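Local coordinates for beta-1,4-galactanase (Thielavia heterothallica, PDB 1HJS), which hydrolyses the beta-1,4-galactosidic linkages of type I arabinogalactans as a family 53 glycoside hydrolase, at residues 87-98 and 134-144; 74-82 and 127-135. All coordinates share one frame; numbering follows the deposited sequence.

Contact 1: residues 87-98 and 134-144; sequences ADPAHQTMPAGW and NEIRAGLLWPT. With SO4 (sulfate ion), chain F; SO4 (sulfate ion), chain I.
Gln92 and Trp142 show how one bent side chain can join two loops. CB of Gln92 sits over one face of the indole, 3.4 Å from the centroid of the five-membered ring, a CH-pi contact only 6° off the ring normal. Its CG lies anti to the carbonyl carbon (chi1 -67°), and a bend at chi2 turns the amide away from the indole. NE2 gives one hydrogen to Asn134 O (3.2 Å), which lies in the Gln92 amide plane, and the other to Asp88 O, from above that carbonyl's plane. OE1 of Gln92 accepts from two waters, which accept in turn from the backbone N of Asn134 and of Leu141. Trp142 NE1 gives a bent bond to Ala138 O (3.0 Å), and Trp142 N bonds Gln92 O (3.0 Å). With an alanine here, Gln92 CB would probably lose the ring face beneath it and Ala138 O its indole donor, leaving a gap between the loops. Pro89 lays CB over the guanidinium of Arg137, which is salt-bridged to Asp180, while CD touches OE1 of the proton donor Glu135 (3.2 Å), whose OE2 bonds Ser212. Both loops follow barrel strands, 75-80 and 129-132, and Met94 and Trp98 pack on helix 102-122.

Contact 2: residues 74-82 and 127-135; sequences LGVYIDFHY and PTIVSIGNE
Ile129 O takes the backbone N-H of Ile78 at 2.8 Å and also meets Tyr77 CA in a C-H...O contact of 3.3 Å. Ile78 O repeats the pattern, accepting from Ser131 N (2.9 Å) and touching Val130 CA, as two parallel strands run 7° apart. On one face of the sheet Ile129 lays CG2 over the Tyr77 ring, offset toward its rim; Tyr77 CG is anti to the backbone N (chi1 164°), which brings the ring alongside Ile129, and the hydroxyl is hydrogen-bonded to Arg45 and, through a water, linked to Ser131 OG. The other face is apolar: Val130 CG1 reaches Phe80 CE2 at 3.6 Å, and Ile78 CG1 meets Pro127. Beyond the strands, the His81 ring and the Asn134 amide lie stacked, planes 13° apart, with Asn134 CB 3.6 Å from the ring centroid. Asp79 OD2 comes within 2.6 Å of Asn134 OD1 and is salt-bridged to Arg45. Next to Asn134 is Glu135, the proton donor. These are the third and fourth strands of the eight-stranded TIM barrel, and the Asn-Glu pair that ends the fourth is the clan GH-A signature carrying the acid/base.

Contact 2 belongs to the buried barrel wall, where the third and fourth of eight parallel strands are stitched by regular backbone bonds; contact 1, partly buried and about 16 Å away between centres, joins the loops that continue from those same strands. The chemistry shifts accordingly: the wall combines repeated main-chain bonds with one apolar face and one that carries polar and charged groups, whereas the loops rely on an amide, an indole and prolines. Asn134 and Glu135 belong to both, so the end of the fourth strand takes part in both contacts. A probable hydrogen bond from Ala87 N to His81 ND1 (3.1 Å) and a shared water join the two contacts directly, and Tyr82 O packs against Leu141 and Pro95.

Contact 1: residues 87-98 and 134-144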
# COMPACT_ATOMS: atom_id res chain seq x y z
N ALA A 87 7.96 -7.78 0.48
CA ALA A 87 8.65 -7.27 -0.69
C ALA A 87 8.86 -5.77 -0.49
O ALA A 87 7.93 -5.04 -0.15
CB ALA A 87 7.82 -7.52 -1.96
N ASP A 88 10.10 -5.33 -0.67
CA ASP A 88 10.45 -3.92 -0.54
C ASP A 88 11.67 -3.65 -1.44
O ASP A 88 12.14 -4.56 -2.12
CB ASP A 88 10.73 -3.55 0.93
CG ASP A 88 11.76 -4.45 1.58
OD1 ASP A 88 12.86 -4.62 1.02
OD2 ASP A 88 11.46 -4.99 2.67
N PRO A 89 12.19 -2.42 -1.46
CA PRO A 89 13.35 -2.13 -2.31
C PRO A 89 14.60 -2.98 -2.05
O PRO A 89 15.49 -3.04 -2.90
CB PRO A 89 13.61 -0.64 -2.07
CG PRO A 89 12.23 -0.11 -1.77
CD PRO A 89 11.69 -1.18 -0.84
N ALA A 90 14.67 -3.61 -0.89
CA ALA A 90 15.83 -4.43 -0.55
C ALA A 90 15.52 -5.92 -0.58
O ALA A 90 16.41 -6.74 -0.34
CB ALA A 90 16.37 -4.04 0.82
N HIS A 91 14.27 -6.27 -0.87
CA HIS A 91 13.86 -7.67 -0.91
C HIS A 91 12.71 -7.91 -1.89
O HIS A 91 11.61 -7.40 -1.70
CB HIS A 91 13.38 -8.16 0.46
CG HIS A 91 14.31 -7.86 1.59
ND1 HIS A 91 14.43 -6.60 2.14
CD2 HIS A 91 15.19 -8.64 2.26
CE1 HIS A 91 15.33 -6.63 3.11
NE2 HIS A 91 15.81 -7.86 3.20
N GLN A 92 12.98 -8.67 -2.94
CA GLN A 92 11.95 -9.01 -3.93
C GLN A 92 12.24 -10.48 -4.22
O GLN A 92 12.58 -10.87 -5.35
CB GLN A 92 12.10 -8.16 -5.20
CG GLN A 92 11.80 -6.66 -5.03
CD GLN A 92 10.32 -6.35 -4.81
OE1 GLN A 92 9.45 -7.03 -5.34
NE2 GLN A 92 10.05 -5.29 -4.06
N THR A 93 12.12 -11.29 -3.18
CA THR A 93 12.41 -12.71 -3.25
C THR A 93 11.43 -13.51 -4.09
O THR A 93 10.22 -13.47 -3.86
CB THR A 93 12.49 -13.31 -1.84
OG1 THR A 93 13.40 -12.52 -1.05
CG2 THR A 93 13.00 -14.74 -1.89
N MET A 94 11.98 -14.23 -5.05
CA MET A 94 11.21 -15.06 -5.95
C MET A 94 10.33 -16.04 -5.18
O MET A 94 10.77 -16.67 -4.22
CB MET A 94 12.17 -15.85 -6.84
CG MET A 94 11.51 -16.64 -7.95
SD MET A 94 10.98 -15.54 -9.25
CE MET A 94 12.56 -15.22 -10.08
N PRO A 95 9.05 -16.16 -5.57
CA PRO A 95 8.19 -17.10 -4.86
C PRO A 95 8.78 -18.50 -5.07
O PRO A 95 9.32 -18.79 -6.14
CB PRO A 95 6.85 -16.95 -5.58
CG PRO A 95 6.86 -15.51 -6.02
CD PRO A 95 8.28 -15.33 -6.52
N ALA A 96 8.71 -19.36 -4.06
CA ALA A 96 9.27 -20.69 -4.20
C ALA A 96 8.58 -21.42 -5.35
O ALA A 96 7.37 -21.32 -5.53
CB ALA A 96 9.09 -21.47 -2.90
N GLY A 97 9.37 -22.15 -6.14
CA GLY A 97 8.80 -22.89 -7.25
C GLY A 97 8.69 -22.14 -8.56
O GLY A 97 8.44 -22.75 -9.60
N TRP A 98 8.86 -20.82 -8.53
CA TRP A 98 8.77 -20.03 -9.76
C TRP A 98 10.07 -20.08 -10.54
O TRP A 98 11.16 -20.07 -9.97
CB TRP A 98 8.41 -18.58 -9.42
CG TRP A 98 6.97 -18.38 -9.02
CD1 TRP A 98 6.16 -19.29 -8.40
CD2 TRP A 98 6.20 -17.19 -9.18
NE1 TRP A 98 4.92 -18.73 -8.16
CE2 TRP A 98 4.92 -17.45 -8.63
CE3 TRP A 98 6.45 -15.93 -9.73
CZ2 TRP A 98 3.90 -16.48 -8.62
CZ3 TRP A 98 5.44 -14.97 -9.72
CH2 TRP A 98 4.18 -15.26 -9.16
N ASN A 134 4.95 -4.47 -4.79
CA ASN A 134 4.99 -3.57 -3.63
C ASN A 134 6.37 -2.93 -3.59
O ASN A 134 7.38 -3.63 -3.49
CB ASN A 134 4.75 -4.35 -2.34
CG ASN A 134 4.66 -3.44 -1.12
OD1 ASN A 134 3.63 -2.82 -0.85
ND2 ASN A 134 5.76 -3.35 -0.37
N GLU A 135 6.40 -1.60 -3.67
CA GLU A 135 7.65 -0.84 -3.65
C GLU A 135 8.70 -1.46 -4.57
O GLU A 135 9.79 -1.81 -4.14
CB GLU A 135 8.21 -0.75 -2.22
CG GLU A 135 7.24 -0.10 -1.23
CD GLU A 135 7.90 0.24 0.09
OE1 GLU A 135 8.91 -0.40 0.44
OE2 GLU A 135 7.40 1.14 0.80
N ILE A 136 8.36 -1.57 -5.85
CA ILE A 136 9.26 -2.18 -6.82
C ILE A 136 10.28 -1.21 -7.41
O ILE A 136 10.64 -1.30 -8.59
CB ILE A 136 8.46 -2.86 -7.96
CG1 ILE A 136 7.53 -1.85 -8.64
CG2 ILE A 136 7.66 -4.02 -7.40
CD1 ILE A 136 6.80 -2.42 -9.85
N ARG A 137 10.77 -0.30 -6.57
CA ARG A 137 11.75 0.71 -6.98
C ARG A 137 13.07 0.09 -7.43
O ARG A 137 13.83 0.70 -8.20
CB ARG A 137 12.00 1.66 -5.81
CG ARG A 137 12.89 2.84 -6.14
CD ARG A 137 13.59 3.29 -4.87
NE ARG A 137 14.80 2.53 -4.63
CZ ARG A 137 15.37 2.38 -3.44
NH1 ARG A 137 14.84 2.93 -2.35
NH2 ARG A 137 16.50 1.70 -3.34
N ALA A 138 13.38 -1.10 -6.92
CA ALA A 138 14.60 -1.79 -7.31
C ALA A 138 14.20 -3.03 -8.12
O ALA A 138 14.95 -3.99 -8.24
CB ALA A 138 15.40 -2.20 -6.08
N GLY A 139 12.99 -2.98 -8.68
CA GLY A 139 12.49 -4.08 -9.48
C GLY A 139 11.67 -5.07 -8.67
O GLY A 139 11.23 -4.78 -7.55
N LEU A 140 11.47 -6.25 -9.24
CA LEU A 140 10.70 -7.31 -8.59
C LEU A 140 11.21 -8.66 -9.07
O LEU A 140 12.01 -8.72 -10.00
CB LEU A 140 9.21 -7.18 -8.95
CG LEU A 140 8.84 -7.54 -10.39
CD1 LEU A 140 7.33 -7.72 -10.50
CD2 LEU A 140 9.32 -6.45 -11.34
N LEU A 141 10.75 -9.73 -8.43
CA LEU A 141 11.13 -11.08 -8.82
C LEU A 141 12.62 -11.17 -9.16
O LEU A 141 12.99 -11.49 -10.28
CB LEU A 141 10.28 -11.52 -10.02
CG LEU A 141 8.77 -11.52 -9.73
CD1 LEU A 141 7.97 -11.56 -11.02
CD2 LEU A 141 8.44 -12.71 -8.85
N TRP A 142 13.46 -10.87 -8.17
CA TRP A 142 14.91 -10.89 -8.35
C TRP A 142 15.46 -12.28 -8.60
O TRP A 142 14.92 -13.27 -8.11
CB TRP A 142 15.59 -10.31 -7.11
CG TRP A 142 15.31 -8.87 -6.86
CD1 TRP A 142 14.63 -8.01 -7.67
CD2 TRP A 142 15.76 -8.10 -5.74
NE1 TRP A 142 14.63 -6.74 -7.11
CE2 TRP A 142 15.32 -6.78 -5.93
CE3 TRP A 142 16.51 -8.41 -4.59
CZ2 TRP A 142 15.59 -5.76 -5.02
CZ3 TRP A 142 16.78 -7.39 -3.68
CH2 TRP A 142 16.32 -6.08 -3.90
N PRO A 143 16.57 -12.37 -9.36
CA PRO A 143 17.29 -11.25 -9.97
C PRO A 143 16.76 -10.92 -11.35
O PRO A 143 17.20 -9.96 -11.98
CB PRO A 143 18.74 -11.75 -10.05
CG PRO A 143 18.71 -13.19 -9.56
CD PRO A 143 17.28 -13.63 -9.59
N THR A 144 15.82 -11.74 -11.82
CA THR A 144 15.26 -11.55 -13.15
C THR A 144 14.70 -10.15 -13.39
O THR A 144 14.96 -9.54 -14.43
CB THR A 144 14.15 -12.59 -13.42
OG1 THR A 144 14.61 -13.89 -13.03
CG2 THR A 144 13.78 -12.60 -14.90
S SO4 F . 1.90 -20.89 -7.30
O1 SO4 F . 1.42 -19.48 -7.93
O2 SO4 F . 1.79 -21.85 -8.38
O3 SO4 F . 3.12 -20.77 -6.84
O4 SO4 F . 0.89 -21.17 -6.32
S SO4 I . 19.79 -7.65 4.08
O1 SO4 I . 18.18 -7.56 4.24
O2 SO4 I . 20.08 -6.90 2.88
O3 SO4 I . 20.37 -7.17 5.15
O4 SO4 I . 20.00 -9.05 3.83
O HOH W 1 8.87 -9.70 -6.35
O HOH W 2 6.60 -6.68 -5.26
O HOH W 3 14.75 -14.19 -5.33

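Contact 2: residues 74-82 and 127-135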
# COMPACT_ATOMS: atom_id res chain seq x y z
N LEU A 74 -16.76 -1.48 2.66
CA LEU A 74 -15.43 -0.98 2.33
C LEU A 74 -14.88 -1.56 1.03
O LEU A 74 -15.03 -2.74 0.76
CB LEU A 74 -14.45 -1.32 3.46
CG LEU A 74 -14.78 -0.81 4.87
CD1 LEU A 74 -13.79 -1.39 5.88
CD2 LEU A 74 -14.74 0.71 4.89
N GLY A 75 -14.25 -0.71 0.23
CA GLY A 75 -13.65 -1.17 -1.01
C GLY A 75 -12.36 -1.89 -0.66
O GLY A 75 -11.83 -1.71 0.44
N VAL A 76 -11.84 -2.69 -1.58
CA VAL A 76 -10.61 -3.43 -1.31
C VAL A 76 -9.50 -3.12 -2.31
O VAL A 76 -9.71 -3.09 -3.52
CB VAL A 76 -10.88 -4.95 -1.30
CG1 VAL A 76 -9.58 -5.72 -1.06
CG2 VAL A 76 -11.90 -5.28 -0.22
N TYR A 77 -8.31 -2.89 -1.77
CA TYR A 77 -7.11 -2.58 -2.55
C TYR A 77 -6.17 -3.76 -2.32
O TYR A 77 -5.64 -3.95 -1.22
CB TYR A 77 -6.53 -1.25 -2.03
CG TYR A 77 -5.10 -0.86 -2.38
CD1 TYR A 77 -4.25 -1.70 -3.09
CD2 TYR A 77 -4.58 0.35 -1.92
CE1 TYR A 77 -2.90 -1.34 -3.32
CE2 TYR A 77 -3.26 0.72 -2.14
CZ TYR A 77 -2.42 -0.13 -2.83
OH TYR A 77 -1.10 0.21 -2.97
N ILE A 78 -5.99 -4.57 -3.35
CA ILE A 78 -5.11 -5.74 -3.27
C ILE A 78 -3.69 -5.36 -3.66
O ILE A 78 -3.44 -4.82 -4.73
CB ILE A 78 -5.60 -6.87 -4.22
CG1 ILE A 78 -6.91 -7.46 -3.69
CG2 ILE A 78 -4.53 -7.94 -4.36
CD1 ILE A 78 -6.77 -8.20 -2.36
N ASP A 79 -2.75 -5.65 -2.76
CA ASP A 79 -1.34 -5.34 -2.99
C ASP A 79 -0.55 -6.63 -3.17
O ASP A 79 -0.17 -7.28 -2.20
CB ASP A 79 -0.80 -4.54 -1.80
CG ASP A 79 0.70 -4.31 -1.86
OD1 ASP A 79 1.31 -4.50 -2.93
OD2 ASP A 79 1.27 -3.92 -0.82
N PHE A 80 -0.32 -7.01 -4.43
CA PHE A 80 0.45 -8.22 -4.73
C PHE A 80 1.92 -7.95 -4.49
O PHE A 80 2.49 -7.06 -5.13
CB PHE A 80 0.28 -8.63 -6.20
CG PHE A 80 -1.03 -9.27 -6.52
CD1 PHE A 80 -1.42 -10.46 -5.90
CD2 PHE A 80 -1.88 -8.70 -7.47
CE1 PHE A 80 -2.62 -11.08 -6.23
CE2 PHE A 80 -3.10 -9.31 -7.81
CZ PHE A 80 -3.46 -10.50 -7.19
N HIS A 81 2.54 -8.70 -3.58
CA HIS A 81 3.96 -8.54 -3.33
C HIS A 81 4.76 -9.43 -4.28
O HIS A 81 5.97 -9.27 -4.43
CB HIS A 81 4.32 -8.91 -1.88
CG HIS A 81 4.02 -7.82 -0.89
ND1 HIS A 81 4.85 -7.56 0.19
CD2 HIS A 81 3.00 -6.94 -0.80
CE1 HIS A 81 4.34 -6.55 0.89
NE2 HIS A 81 3.22 -6.16 0.31
N TYR A 82 4.07 -10.37 -4.93
CA TYR A 82 4.72 -11.31 -5.84
C TYR A 82 5.96 -11.90 -5.19
O TYR A 82 7.06 -11.89 -5.75
CB TYR A 82 5.09 -10.62 -7.16
CG TYR A 82 3.89 -10.17 -7.98
CD1 TYR A 82 2.81 -11.03 -8.18
CD2 TYR A 82 3.86 -8.91 -8.58
CE1 TYR A 82 1.72 -10.64 -8.97
CE2 TYR A 82 2.77 -8.52 -9.38
CZ TYR A 82 1.71 -9.40 -9.57
OH TYR A 82 0.65 -9.03 -10.37
N PRO A 127 -11.75 -5.94 -6.28
CA PRO A 127 -10.98 -4.83 -5.71
C PRO A 127 -11.07 -3.57 -6.55
O PRO A 127 -11.17 -3.63 -7.78
CB PRO A 127 -9.56 -5.39 -5.61
CG PRO A 127 -9.53 -6.49 -6.62
CD PRO A 127 -10.90 -7.12 -6.53
N THR A 128 -11.06 -2.41 -5.90
CA THR A 128 -11.12 -1.15 -6.62
C THR A 128 -9.72 -0.81 -7.12
O THR A 128 -9.56 -0.09 -8.11
CB THR A 128 -11.63 -0.01 -5.72
OG1 THR A 128 -10.91 -0.03 -4.48
CG2 THR A 128 -13.11 -0.19 -5.43
N ILE A 129 -8.71 -1.35 -6.44
CA ILE A 129 -7.31 -1.11 -6.79
C ILE A 129 -6.48 -2.38 -6.65
O ILE A 129 -6.68 -3.17 -5.72
CB ILE A 129 -6.67 -0.05 -5.87
CG1 ILE A 129 -7.44 1.27 -5.96
CG2 ILE A 129 -5.20 0.16 -6.26
CD1 ILE A 129 -6.93 2.33 -4.99
N VAL A 130 -5.55 -2.58 -7.57
CA VAL A 130 -4.65 -3.72 -7.51
C VAL A 130 -3.26 -3.21 -7.88
O VAL A 130 -3.08 -2.63 -8.94
CB VAL A 130 -5.02 -4.83 -8.53
CG1 VAL A 130 -3.94 -5.91 -8.52
CG2 VAL A 130 -6.37 -5.43 -8.17
N SER A 131 -2.29 -3.39 -6.99
CA SER A 131 -0.94 -2.96 -7.32
C SER A 131 -0.18 -4.19 -7.78
O SER A 131 -0.25 -5.24 -7.14
CB SER A 131 -0.23 -2.32 -6.11
OG SER A 131 0.10 -3.27 -5.11
N ILE A 132 0.51 -4.07 -8.90
CA ILE A 132 1.30 -5.18 -9.41
C ILE A 132 2.71 -5.01 -8.85
O ILE A 132 3.62 -4.52 -9.52
CB ILE A 132 1.30 -5.20 -10.97
CG1 ILE A 132 1.60 -3.81 -11.53
CG2 ILE A 132 -0.06 -5.68 -11.47
CD1 ILE A 132 1.59 -3.75 -13.05
N GLY A 133 2.85 -5.42 -7.59
CA GLY A 133 4.12 -5.32 -6.90
C GLY A 133 4.03 -4.34 -5.74
O GLY A 133 3.15 -3.48 -5.70
N ASN A 134 4.95 -4.47 -4.79
CA ASN A 134 4.99 -3.57 -3.63
C ASN A 134 6.37 -2.93 -3.59
O ASN A 134 7.38 -3.63 -3.49
CB ASN A 134 4.75 -4.35 -2.34
CG ASN A 134 4.66 -3.44 -1.12
OD1 ASN A 134 3.63 -2.82 -0.85
ND2 ASN A 134 5.76 -3.35 -0.37
N GLU A 135 6.40 -1.60 -3.67
CA GLU A 135 7.65 -0.84 -3.65
C GLU A 135 8.70 -1.46 -4.57
O GLU A 135 9.79 -1.81 -4.14
CB GLU A 135 8.21 -0.75 -2.22
CG GLU A 135 7.24 -0.10 -1.23
CD GLU A 135 7.90 0.24 0.09
OE1 GLU A 135 8.91 -0.40 0.44
OE2 GLU A 135 7.40 1.14 0.80
O HOH W 4 0.97 -1.37 -3.17
O HOH W 5 2.90 -3.67 1.93
O HOH W 2 6.60 -6.68 -5.26